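Local atomic coordinates of maltose/maltodextrin-binding protein (Thermus thermophilus, PDB entry 2GH9), a protein that binds maltotriose, and probably delivers it as the periplasmic receptor of a maltodextrin uptake system. Residues F39-A50 with W66-L76; K2-G10 with Q54-V62. One frame throughout, in Å; residues are numbered along the deposited sequence.

Contact 1 (F39-A50 with W66-L76); sequences FAEIKQKFILGA and WVGEMAQAGVL. With GLC (alpha-D-glucopyranose), chain B; GLC (alpha-D-glucopyranose), chain C.
K43 lies over one face of the W66 indole: its CB stands 3.8 Å above the plane over the ring centre, and its CD forms a CH-pi contact with the five-membered ring, 3.7 Å from the centroid. W66 CZ2 rests over one F39 face toward the rim, the planes inclined at 32°, and O2 of the chain C glucose lies at the F39 edge. At the indole edge, W66 NE1 donates to O3 of that glucose at 2.8 Å, with a bent N-H...O angle of 139°. Bent in its last two torsions, K43 lifts its ammonium away from the indole face, still above the five-membered ring, toward E69 OE1: NZ makes a salt bridge at 3.3 Å whose hydrogen bond is weak. A water donates to E69 OE2 and is only weakly bonded by K43 NZ. Helices 39-49 and 67-72 run nearly parallel, 18° apart with axes 10.2 Å from each other, and flank strand 58-63 in sequence, within a lobe of the periplasmic binding protein fold. Further from the sugar the packing is largely apolar. I47 reaches M70 CG through CG1 and A73 CB through CG2. M70 CE approaches the F46 ring obliquely. After the Schellman turn at G74, V75 CG1 presses tightly on A50 CB at 3.4 Å.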
loop_
_atom_site.group_PDB
_atom_site.type_symbol
_atom_site.label_atom_id
_atom_site.label_comp_id
_atom_site.label_asym_id
_atom_site.label_seq_id
_atom_site.Cartn_x
_atom_site.Cartn_y
_atom_site.Cartn_z
ATOM N N PHE A 39 5.420 4.604 -9.313
ATOM C CA PHE A 39 5.530 3.545 -8.311
ATOM C C PHE A 39 5.770 2.179 -8.936
ATOM O O PHE A 39 6.650 1.432 -8.493
ATOM C CB PHE A 39 4.260 3.525 -7.442
ATOM C CG PHE A 39 4.154 2.330 -6.535
ATOM C CD1 PHE A 39 4.773 2.338 -5.292
ATOM C CD2 PHE A 39 3.454 1.203 -6.922
ATOM C CE1 PHE A 39 4.673 1.245 -4.458
ATOM C CE2 PHE A 39 3.362 0.083 -6.091
ATOM C CZ PHE A 39 3.965 0.107 -4.867
ATOM N N ALA A 40 5.013 1.873 -9.991
ATOM C CA ALA A 40 5.016 0.526 -10.618
ATOM C C ALA A 40 6.265 0.231 -11.463
ATOM O O ALA A 40 6.438 -0.891 -11.963
ATOM C CB ALA A 40 3.733 0.338 -11.454
ATOM N N GLU A 41 7.117 1.245 -11.638
ATOM C CA GLU A 41 8.375 1.134 -12.367
ATOM C C GLU A 41 9.640 1.116 -11.481
ATOM O O GLU A 41 10.727 0.699 -11.934
ATOM C CB GLU A 41 8.451 2.299 -13.363
ATOM C CG GLU A 41 7.427 2.179 -14.465
ATOM C CD GLU A 41 7.617 3.174 -15.571
ATOM O OE1 GLU A 41 8.688 3.794 -15.688
ATOM O OE2 GLU A 41 6.670 3.360 -16.342
ATOM N N ILE A 42 9.516 1.532 -10.220
ATOM C CA ILE A 42 10.700 1.725 -9.364
ATOM C C ILE A 42 11.474 0.454 -9.061
ATOM O O ILE A 42 12.707 0.452 -9.187
ATOM C CB ILE A 42 10.367 2.407 -8.003
ATOM C CG1 ILE A 42 9.895 3.833 -8.197
ATOM C CG2 ILE A 42 11.595 2.435 -7.086
ATOM C CD1 ILE A 42 9.379 4.491 -6.880
ATOM N N LYS A 43 10.788 -0.601 -8.623
ATOM C CA LYS A 43 11.471 -1.832 -8.194
ATOM C C LYS A 43 12.394 -2.398 -9.295
ATOM O O LYS A 43 13.558 -2.703 -9.036
ATOM C CB LYS A 43 10.464 -2.896 -7.710
ATOM C CG LYS A 43 11.143 -4.202 -7.202
ATOM C CD LYS A 43 10.247 -5.132 -6.363
ATOM C CE LYS A 43 8.978 -5.599 -7.061
ATOM N NZ LYS A 43 9.176 -6.209 -8.402
ATOM N N GLN A 44 11.873 -2.501 -10.518
ATOM C CA GLN A 44 12.646 -3.022 -11.632
ATOM C C GLN A 44 13.822 -2.095 -11.939
ATOM O O GLN A 44 14.935 -2.549 -12.141
ATOM C CB GLN A 44 11.761 -3.201 -12.872
ATOM C CG GLN A 44 12.530 -3.748 -14.095
ATOM C CD GLN A 44 11.663 -3.967 -15.302
ATOM O OE1 GLN A 44 10.930 -3.072 -15.721
ATOM N NE2 GLN A 44 11.753 -5.153 -15.892
ATOM N N LYS A 45 13.574 -0.790 -11.948
ATOM C CA LYS A 45 14.620 0.178 -12.232
ATOM C C LYS A 45 15.770 0.054 -11.249
ATOM O O LYS A 45 16.946 0.125 -11.642
ATOM C CB LYS A 45 14.062 1.599 -12.206
ATOM C CG LYS A 45 13.495 2.064 -13.535
ATOM C CD LYS A 45 12.670 3.350 -13.374
ATOM C CE LYS A 45 13.549 4.568 -13.226
ATOM N NZ LYS A 45 14.346 4.828 -14.467
ATOM N N PHE A 46 15.433 -0.123 -9.971
ATOM C CA PHE A 46 16.431 -0.206 -8.900
ATOM C C PHE A 46 17.186 -1.511 -8.877
ATOM O O PHE A 46 18.403 -1.532 -8.713
ATOM C CB PHE A 46 15.766 -0.031 -7.538
ATOM C CG PHE A 46 16.702 0.456 -6.463
ATOM C CD1 PHE A 46 17.020 1.818 -6.369
ATOM C CD2 PHE A 46 17.226 -0.417 -5.527
ATOM C CE1 PHE A 46 17.849 2.285 -5.358
ATOM C CE2 PHE A 46 18.071 0.055 -4.514
ATOM C CZ PHE A 46 18.380 1.406 -4.439
ATOM N N ILE A 47 16.453 -2.609 -8.980
ATOM C CA ILE A 47 17.074 -3.943 -8.937
ATOM C C ILE A 47 18.037 -4.127 -10.134
ATOM O O ILE A 47 19.191 -4.537 -9.962
ATOM C CB ILE A 47 16.020 -5.068 -8.914
ATOM C CG1 ILE A 47 15.366 -5.170 -7.529
ATOM C CG2 ILE A 47 16.676 -6.407 -9.285
ATOM C CD1 ILE A 47 14.273 -6.235 -7.443
ATOM N N LEU A 48 17.561 -3.805 -11.333
ATOM C CA LEU A 48 18.379 -3.921 -12.537
ATOM C C LEU A 48 19.477 -2.854 -12.607
ATOM O O LEU A 48 20.622 -3.159 -12.941
ATOM C CB LEU A 48 17.515 -3.860 -13.802
ATOM C CG LEU A 48 16.555 -5.013 -14.094
ATOM C CD1 LEU A 48 15.929 -4.822 -15.487
ATOM C CD2 LEU A 48 17.244 -6.371 -13.991
ATOM N N GLY A 49 19.137 -1.607 -12.288
ATOM C CA GLY A 49 20.108 -0.514 -12.355
ATOM C C GLY A 49 21.165 -0.463 -11.253
ATOM O O GLY A 49 22.276 -0.007 -11.485
ATOM N N ALA A 50 20.834 -0.919 -10.050
ATOM C CA ALA A 50 21.705 -0.690 -8.906
ATOM C C ALA A 50 23.118 -1.243 -9.141
ATOM O O ALA A 50 24.103 -0.511 -8.993
ATOM C CB ALA A 50 21.091 -1.266 -7.620
ATOM N N TRP A 66 8.552 -5.439 -1.230
ATOM C CA TRP A 66 9.716 -5.456 -2.120
ATOM C C TRP A 66 11.045 -5.917 -1.464
ATOM O O TRP A 66 12.015 -6.164 -2.187
ATOM C CB TRP A 66 9.971 -4.053 -2.654
ATOM C CG TRP A 66 8.929 -3.475 -3.530
ATOM C CD1 TRP A 66 7.727 -4.038 -3.886
ATOM C CD2 TRP A 66 8.978 -2.197 -4.162
ATOM N NE1 TRP A 66 7.043 -3.189 -4.713
ATOM C CE2 TRP A 66 7.788 -2.053 -4.906
ATOM C CE3 TRP A 66 9.922 -1.161 -4.190
ATOM C CZ2 TRP A 66 7.504 -0.906 -5.649
ATOM C CZ3 TRP A 66 9.641 -0.016 -4.926
ATOM C CH2 TRP A 66 8.446 0.099 -5.658
ATOM N N VAL A 67 11.083 -6.035 -0.133
ATOM C CA VAL A 67 12.349 -6.172 0.618
ATOM C C VAL A 67 13.114 -7.470 0.320
ATOM O O VAL A 67 14.314 -7.416 -0.022
ATOM C CB VAL A 67 12.153 -5.934 2.152
ATOM C CG1 VAL A 67 13.340 -6.457 2.998
ATOM C CG2 VAL A 67 11.956 -4.445 2.413
ATOM N N GLY A 68 12.428 -8.605 0.404
ATOM C CA GLY A 68 13.038 -9.906 0.104
ATOM C C GLY A 68 13.650 -10.000 -1.281
ATOM O O GLY A 68 14.791 -10.399 -1.403
ATOM N N GLU A 69 12.903 -9.629 -2.326
ATOM C CA GLU A 69 13.421 -9.634 -3.692
ATOM C C GLU A 69 14.605 -8.685 -3.905
ATOM O O GLU A 69 15.564 -9.025 -4.612
ATOM C CB GLU A 69 12.315 -9.284 -4.684
ATOM C CG GLU A 69 12.742 -9.273 -6.127
ATOM C CD GLU A 69 11.652 -8.871 -7.068
ATOM O OE1 GLU A 69 10.484 -8.709 -6.625
ATOM O OE2 GLU A 69 11.962 -8.723 -8.263
ATOM N N MET A 70 14.514 -7.478 -3.345
ATOM C CA MET A 70 15.585 -6.504 -3.465
ATOM C C MET A 70 16.852 -6.935 -2.698
ATOM O O MET A 70 17.970 -6.786 -3.212
ATOM C CB MET A 70 15.113 -5.125 -2.982
ATOM C CG MET A 70 14.104 -4.481 -3.916
ATOM S SD MET A 70 13.657 -2.813 -3.393
ATOM C CE MET A 70 14.442 -1.809 -4.628
ATOM N N ALA A 71 16.657 -7.446 -1.479
ATOM C CA ALA A 71 17.737 -7.933 -0.639
ATOM C C ALA A 71 18.484 -9.099 -1.311
ATOM O O ALA A 71 19.731 -9.123 -1.340
ATOM C CB ALA A 71 17.201 -8.325 0.754
ATOM N N GLN A 72 17.734 -10.029 -1.894
ATOM C CA GLN A 72 18.338 -11.098 -2.710
ATOM C C GLN A 72 19.089 -10.604 -3.936
ATOM O O GLN A 72 20.032 -11.259 -4.362
ATOM C CB GLN A 72 17.281 -12.091 -3.174
ATOM C CG GLN A 72 16.836 -13.041 -2.105
ATOM C CD GLN A 72 16.219 -14.295 -2.682
ATOM O OE1 GLN A 72 15.628 -14.269 -3.776
ATOM N NE2 GLN A 72 16.349 -15.408 -1.953
ATOM N N ALA A 73 18.671 -9.477 -4.526
ATOM C CA ALA A 73 19.395 -8.885 -5.647
ATOM C C ALA A 73 20.635 -8.139 -5.166
ATOM O O ALA A 73 21.380 -7.572 -5.966
ATOM C CB ALA A 73 18.490 -7.944 -6.448
ATOM N N GLY A 74 20.838 -8.117 -3.862
ATOM C CA GLY A 74 22.019 -7.504 -3.263
ATOM C C GLY A 74 21.991 -5.991 -3.300
ATOM O O GLY A 74 23.004 -5.355 -3.012
ATOM N N VAL A 75 20.831 -5.392 -3.610
ATOM C CA VAL A 75 20.810 -3.961 -3.949
ATOM C C VAL A 75 20.534 -3.039 -2.786
ATOM O O VAL A 75 20.617 -1.816 -2.949
ATOM C CB VAL A 75 19.829 -3.643 -5.121
ATOM C CG1 VAL A 75 20.296 -4.365 -6.381
ATOM C CG2 VAL A 75 18.350 -3.974 -4.749
ATOM N N LEU A 76 20.217 -3.612 -1.623
ATOM C CA LEU A 76 19.872 -2.839 -0.418
ATOM C C LEU A 76 21.054 -2.780 0.541
ATOM O O LEU A 76 21.672 -3.798 0.836
ATOM C CB LEU A 76 18.682 -3.463 0.336
ATOM C CG LEU A 76 17.312 -3.554 -0.363
ATOM C CD1 LEU A 76 16.234 -4.029 0.615
ATOM C CD2 LEU A 76 16.925 -2.259 -1.034
HETATM C C1 GLC B . -0.277 1.921 -3.099
HETATM C C2 GLC B . 0.466 1.216 -1.980
HETATM C C3 GLC B . 1.317 0.070 -2.572
HETATM C C4 GLC B . 0.517 -0.865 -3.465
HETATM C C5 GLC B . -0.267 -0.062 -4.500
HETATM C C6 GLC B . -1.205 -0.971 -5.303
HETATM O O2 GLC B . 1.333 2.142 -1.317
HETATM O O3 GLC B . 1.938 -0.659 -1.535
HETATM O O4 GLC B . 1.403 -1.793 -4.122
HETATM O O5 GLC B . -1.044 0.976 -3.857
HETATM O O6 GLC B . -1.472 -0.452 -6.608
HETATM C C1 GLC C . 1.224 -3.141 -3.701
HETATM C C2 GLC C . 2.621 -3.714 -3.548
HETATM C C3 GLC C . 3.310 -3.800 -4.900
HETATM C C4 GLC C . 2.422 -4.572 -5.867
HETATM C C5 GLC C . 1.007 -3.980 -5.961
HETATM C C6 GLC C . 0.050 -4.813 -6.827
HETATM O O2 GLC C . 3.399 -2.903 -2.646
HETATM O O3 GLC C . 4.569 -4.451 -4.762
HETATM O O4 GLC C . 3.060 -4.565 -7.143
HETATM O O5 GLC C . 0.441 -3.895 -4.650
HETATM O O6 GLC C . -1.046 -3.988 -7.239
HETATM O O HOH W 1 11.885 -6.771 -10.436
#

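Contact 2 (K2-G10 with Q54-V62); sequences KITVWTHFG and QAADLVVTV. With GLC (alpha-D-glucopyranose), chain D.
V60 O accepts the shortest sound polar bond here, from T7 OG1 at 2.6 Å, with a C=O...O angle of 168°. T7 OG1 stands anti to the backbone N (chi1 -172°), where it also accepts from F9 N at 3.1 Å, closing an ST turn. It lies 3.1 Å above one face of the F9 ring, toward the rim, while T61 OG1, hydrogen-bonded to Q269, meets that ring at its edge.

Upstream, strand 3-7 pairs in parallel with 58-59. W6 N donates to L58 O in the carbonyl plane, and W6 O receives V60 N at 3.1 Å, so W6 bonds to L58 and V60 on either side of V59, as a parallel ladder requires. At the other end T4 O takes L58 N and, weakly, D57 N. T4 N donates to D57 OD2 at 2.9 Å, on the anti lone pair, while OD1 is held by S277. Strand 3-7 also pairs with 32-36, placing it inside the mixed sheet of this binding-protein lobe. A56 CB sits over the W6 five-membered ring in a CH-pi contact, 3.5 Å from the centroid and 9° off the normal; V5 packs between L58 and V60 on the other sheet face.

Both nitrogens of the H8 imidazole are engaged at the ring edge. ND1 bonds O2 of the chain D glucose at 2.8 Å, and NE2 bonds weakly to T61 O, just after a cis peptide, and to Q269. Held by protein oxygens at NE2 and by the sugar at ND1, the ring has its rotation fixed.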
loop_
_atom_site.group_PDB
_atom_site.type_symbol
_atom_site.label_atom_id
_atom_site.label_comp_id
_atom_site.label_asym_id
_atom_site.label_seq_id
_atom_site.Cartn_x
_atom_site.Cartn_y
_atom_site.Cartn_z
ATOM N N LYS A 2 26.686 15.365 -4.471
ATOM C CA LYS A 2 25.249 15.274 -4.843
ATOM C C LYS A 2 24.735 13.843 -4.706
ATOM O O LYS A 2 25.306 12.915 -5.280
ATOM C CB LYS A 2 25.018 15.755 -6.280
ATOM C CG LYS A 2 23.541 15.644 -6.756
ATOM C CD LYS A 2 23.341 16.129 -8.203
ATOM C CE LYS A 2 22.576 17.459 -8.302
ATOM N NZ LYS A 2 22.234 17.796 -9.737
ATOM N N ILE A 3 23.652 13.664 -3.963
ATOM C CA ILE A 3 22.973 12.361 -3.942
ATOM C C ILE A 3 21.629 12.475 -4.645
ATOM O O ILE A 3 21.063 13.555 -4.706
ATOM C CB ILE A 3 22.781 11.813 -2.522
ATOM C CG1 ILE A 3 22.124 12.861 -1.611
ATOM C CG2 ILE A 3 24.129 11.324 -1.962
ATOM C CD1 ILE A 3 21.569 12.293 -0.364
ATOM N N THR A 4 21.133 11.358 -5.182
ATOM C CA THR A 4 19.838 11.347 -5.857
ATOM C C THR A 4 18.854 10.440 -5.124
ATOM O O THR A 4 19.229 9.403 -4.566
ATOM C CB THR A 4 19.951 10.961 -7.341
ATOM O OG1 THR A 4 20.315 9.586 -7.459
ATOM C CG2 THR A 4 21.013 11.833 -8.044
ATOM N N VAL A 5 17.599 10.891 -5.105
ATOM C CA VAL A 5 16.483 10.190 -4.469
ATOM C C VAL A 5 15.445 9.880 -5.533
ATOM O O VAL A 5 14.989 10.778 -6.203
ATOM C CB VAL A 5 15.811 11.063 -3.382
ATOM C CG1 VAL A 5 14.633 10.317 -2.681
ATOM C CG2 VAL A 5 16.833 11.501 -2.372
ATOM N N TRP A 6 15.102 8.604 -5.692
ATOM C CA TRP A 6 13.905 8.220 -6.450
ATOM C C TRP A 6 12.704 8.208 -5.532
ATOM O O TRP A 6 12.785 7.660 -4.423
ATOM C CB TRP A 6 14.078 6.842 -7.068
ATOM C CG TRP A 6 14.961 6.840 -8.255
ATOM C CD1 TRP A 6 15.466 7.926 -8.911
ATOM C CD2 TRP A 6 15.426 5.690 -8.956
ATOM N NE1 TRP A 6 16.247 7.522 -9.959
ATOM C CE2 TRP A 6 16.226 6.151 -10.023
ATOM C CE3 TRP A 6 15.262 4.308 -8.774
ATOM C CZ2 TRP A 6 16.850 5.281 -10.919
ATOM C CZ3 TRP A 6 15.881 3.447 -9.660
ATOM C CH2 TRP A 6 16.672 3.939 -10.726
ATOM N N THR A 7 11.605 8.819 -5.979
ATOM C CA THR A 7 10.356 8.809 -5.204
ATOM C C THR A 7 9.115 8.645 -6.080
ATOM O O THR A 7 9.085 9.123 -7.209
ATOM C CB THR A 7 10.201 10.117 -4.366
ATOM O OG1 THR A 7 9.084 9.991 -3.497
ATOM C CG2 THR A 7 10.028 11.336 -5.257
ATOM N N HIS A 8 8.096 7.998 -5.526
ATOM C CA HIS A 8 6.772 7.871 -6.161
ATOM C C HIS A 8 5.766 8.872 -5.589
ATOM O O HIS A 8 4.565 8.851 -5.919
ATOM C CB HIS A 8 6.215 6.450 -6.038
ATOM C CG HIS A 8 6.187 5.898 -4.640
ATOM N ND1 HIS A 8 5.093 6.022 -3.807
ATOM C CD2 HIS A 8 7.092 5.150 -3.958
ATOM C CE1 HIS A 8 5.343 5.414 -2.660
ATOM N NE2 HIS A 8 6.539 4.854 -2.734
ATOM N N PHE A 9 6.261 9.765 -4.740
ATOM C CA PHE A 9 5.415 10.749 -4.119
ATOM C C PHE A 9 5.004 11.827 -5.133
ATOM O O PHE A 9 5.755 12.175 -6.056
ATOM C CB PHE A 9 6.131 11.443 -2.943
ATOM C CG PHE A 9 6.494 10.540 -1.802
ATOM C CD1 PHE A 9 6.008 9.242 -1.701
ATOM C CD2 PHE A 9 7.337 11.006 -0.805
ATOM C CE1 PHE A 9 6.355 8.437 -0.649
ATOM C CE2 PHE A 9 7.687 10.211 0.252
ATOM C CZ PHE A 9 7.184 8.927 0.343
ATOM N N GLY A 10 3.802 12.353 -4.933
ATOM C CA GLY A 10 3.348 13.546 -5.628
ATOM C C GLY A 10 2.692 14.469 -4.646
ATOM O O GLY A 10 2.630 14.172 -3.447
ATOM N N GLN A 54 23.572 2.610 -12.067
ATOM C CA GLN A 54 22.534 3.379 -12.780
ATOM C C GLN A 54 21.308 3.761 -11.921
ATOM O O GLN A 54 20.379 4.421 -12.441
ATOM C CB GLN A 54 22.016 2.594 -13.985
ATOM C CG GLN A 54 23.003 2.304 -15.113
ATOM C CD GLN A 54 22.487 1.203 -16.021
ATOM O OE1 GLN A 54 21.661 0.400 -15.608
ATOM N NE2 GLN A 54 22.957 1.161 -17.257
ATOM N N ALA A 55 21.277 3.349 -10.647
ATOM C CA ALA A 55 20.147 3.688 -9.751
ATOM C C ALA A 55 20.481 4.823 -8.764
ATOM O O ALA A 55 21.655 5.143 -8.525
ATOM C CB ALA A 55 19.653 2.453 -8.999
ATOM N N ALA A 56 19.432 5.424 -8.198
ATOM C CA ALA A 56 19.567 6.482 -7.199
ATOM C C ALA A 56 20.235 6.006 -5.918
ATOM O O ALA A 56 20.275 4.809 -5.625
ATOM C CB ALA A 56 18.184 7.078 -6.849
ATOM N N ASP A 57 20.732 6.969 -5.146
ATOM C CA ASP A 57 21.413 6.692 -3.887
ATOM C C ASP A 57 20.451 6.214 -2.818
ATOM O O ASP A 57 20.853 5.502 -1.916
ATOM C CB ASP A 57 22.156 7.949 -3.413
ATOM C CG ASP A 57 23.295 8.316 -4.346
ATOM O OD1 ASP A 57 24.272 7.554 -4.376
ATOM O OD2 ASP A 57 23.198 9.310 -5.080
ATOM N N LEU A 58 19.191 6.634 -2.905
ATOM C CA LEU A 58 18.161 6.135 -2.006
ATOM C C LEU A 58 16.774 6.154 -2.653
ATOM O O LEU A 58 16.558 6.784 -3.692
ATOM C CB LEU A 58 18.162 6.867 -0.642
ATOM C CG LEU A 58 18.089 8.379 -0.441
ATOM C CD1 LEU A 58 17.803 8.712 1.021
ATOM C CD2 LEU A 58 19.376 9.032 -0.886
ATOM N N VAL A 59 15.857 5.382 -2.068
ATOM C CA VAL A 59 14.455 5.394 -2.506
ATOM C C VAL A 59 13.655 5.790 -1.294
ATOM O O VAL A 59 13.765 5.150 -0.248
ATOM C CB VAL A 59 13.944 4.038 -3.038
ATOM C CG1 VAL A 59 12.529 4.208 -3.661
ATOM C CG2 VAL A 59 14.880 3.461 -4.073
ATOM N N VAL A 60 12.928 6.894 -1.429
ATOM C CA VAL A 60 11.985 7.393 -0.430
ATOM C C VAL A 60 10.584 7.395 -1.068
ATOM O O VAL A 60 10.252 8.323 -1.819
ATOM C CB VAL A 60 12.350 8.815 -0.027
ATOM C CG1 VAL A 60 11.370 9.338 1.015
ATOM C CG2 VAL A 60 13.805 8.882 0.501
ATOM N N THR A 61 9.730 6.402 -0.819
ATOM C CA THR A 61 9.954 5.203 -0.023
ATOM C C THR A 61 9.597 3.973 -0.866
ATOM O O THR A 61 8.987 4.088 -1.941
ATOM C CB THR A 61 9.038 5.200 1.218
ATOM O OG1 THR A 61 7.707 5.614 0.836
ATOM C CG2 THR A 61 9.608 6.148 2.318
ATOM N N VAL A 62 9.961 2.797 -0.373
ATOM C CA VAL A 62 9.497 1.546 -0.956
ATOM C C VAL A 62 8.542 0.842 -0.001
ATOM O O VAL A 62 8.696 0.944 1.211
ATOM C CB VAL A 62 10.681 0.557 -1.276
ATOM C CG1 VAL A 62 11.670 1.179 -2.289
ATOM C CG2 VAL A 62 11.400 0.060 0.050
HETATM C C1 GLC D . 1.312 6.322 -5.594
HETATM C C2 GLC D . 1.423 6.236 -4.072
HETATM C C3 GLC D . 1.601 4.790 -3.655
HETATM C C4 GLC D . 0.425 3.956 -4.189
HETATM C C5 GLC D . 0.318 4.062 -5.718
HETATM C C6 GLC D . -0.959 3.377 -6.242
HETATM O O1 GLC D . 2.581 5.994 -6.154
HETATM O O2 GLC D . 2.503 7.065 -3.589
HETATM O O3 GLC D . 1.713 4.656 -2.229
HETATM O O4 GLC D . 0.686 2.586 -3.933
HETATM O O5 GLC D . 0.302 5.438 -6.094
HETATM O O6 GLC D . -1.097 3.525 -7.669
#

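In the fold
Contacts 1 and 2 have centres 12 Å apart and alternate along the chain: strand 3-7, helix 39-49, strand 58-63 and helix 67-72 follow in that order. Helix 39-49 of contact 1 packs against both segments of contact 2. F46 CE1 touches V59 CG2 at 3.4 Å, F46 N approaches W6 CZ3 at 3.6 Å, and G49 O probably accepts from Q54 N at 3.0 Å. The two contacts also meet at the sugar, where the H8 and F39 rings pack edge-to-face. H8 bonds the chain D glucose, which F39 also touches, while F39 reaches on to chain B and W66 bonds chain C. Other pocket residues add to the grip: R305, E113, D155 and D65 also hydrogen-bond to bound glucose.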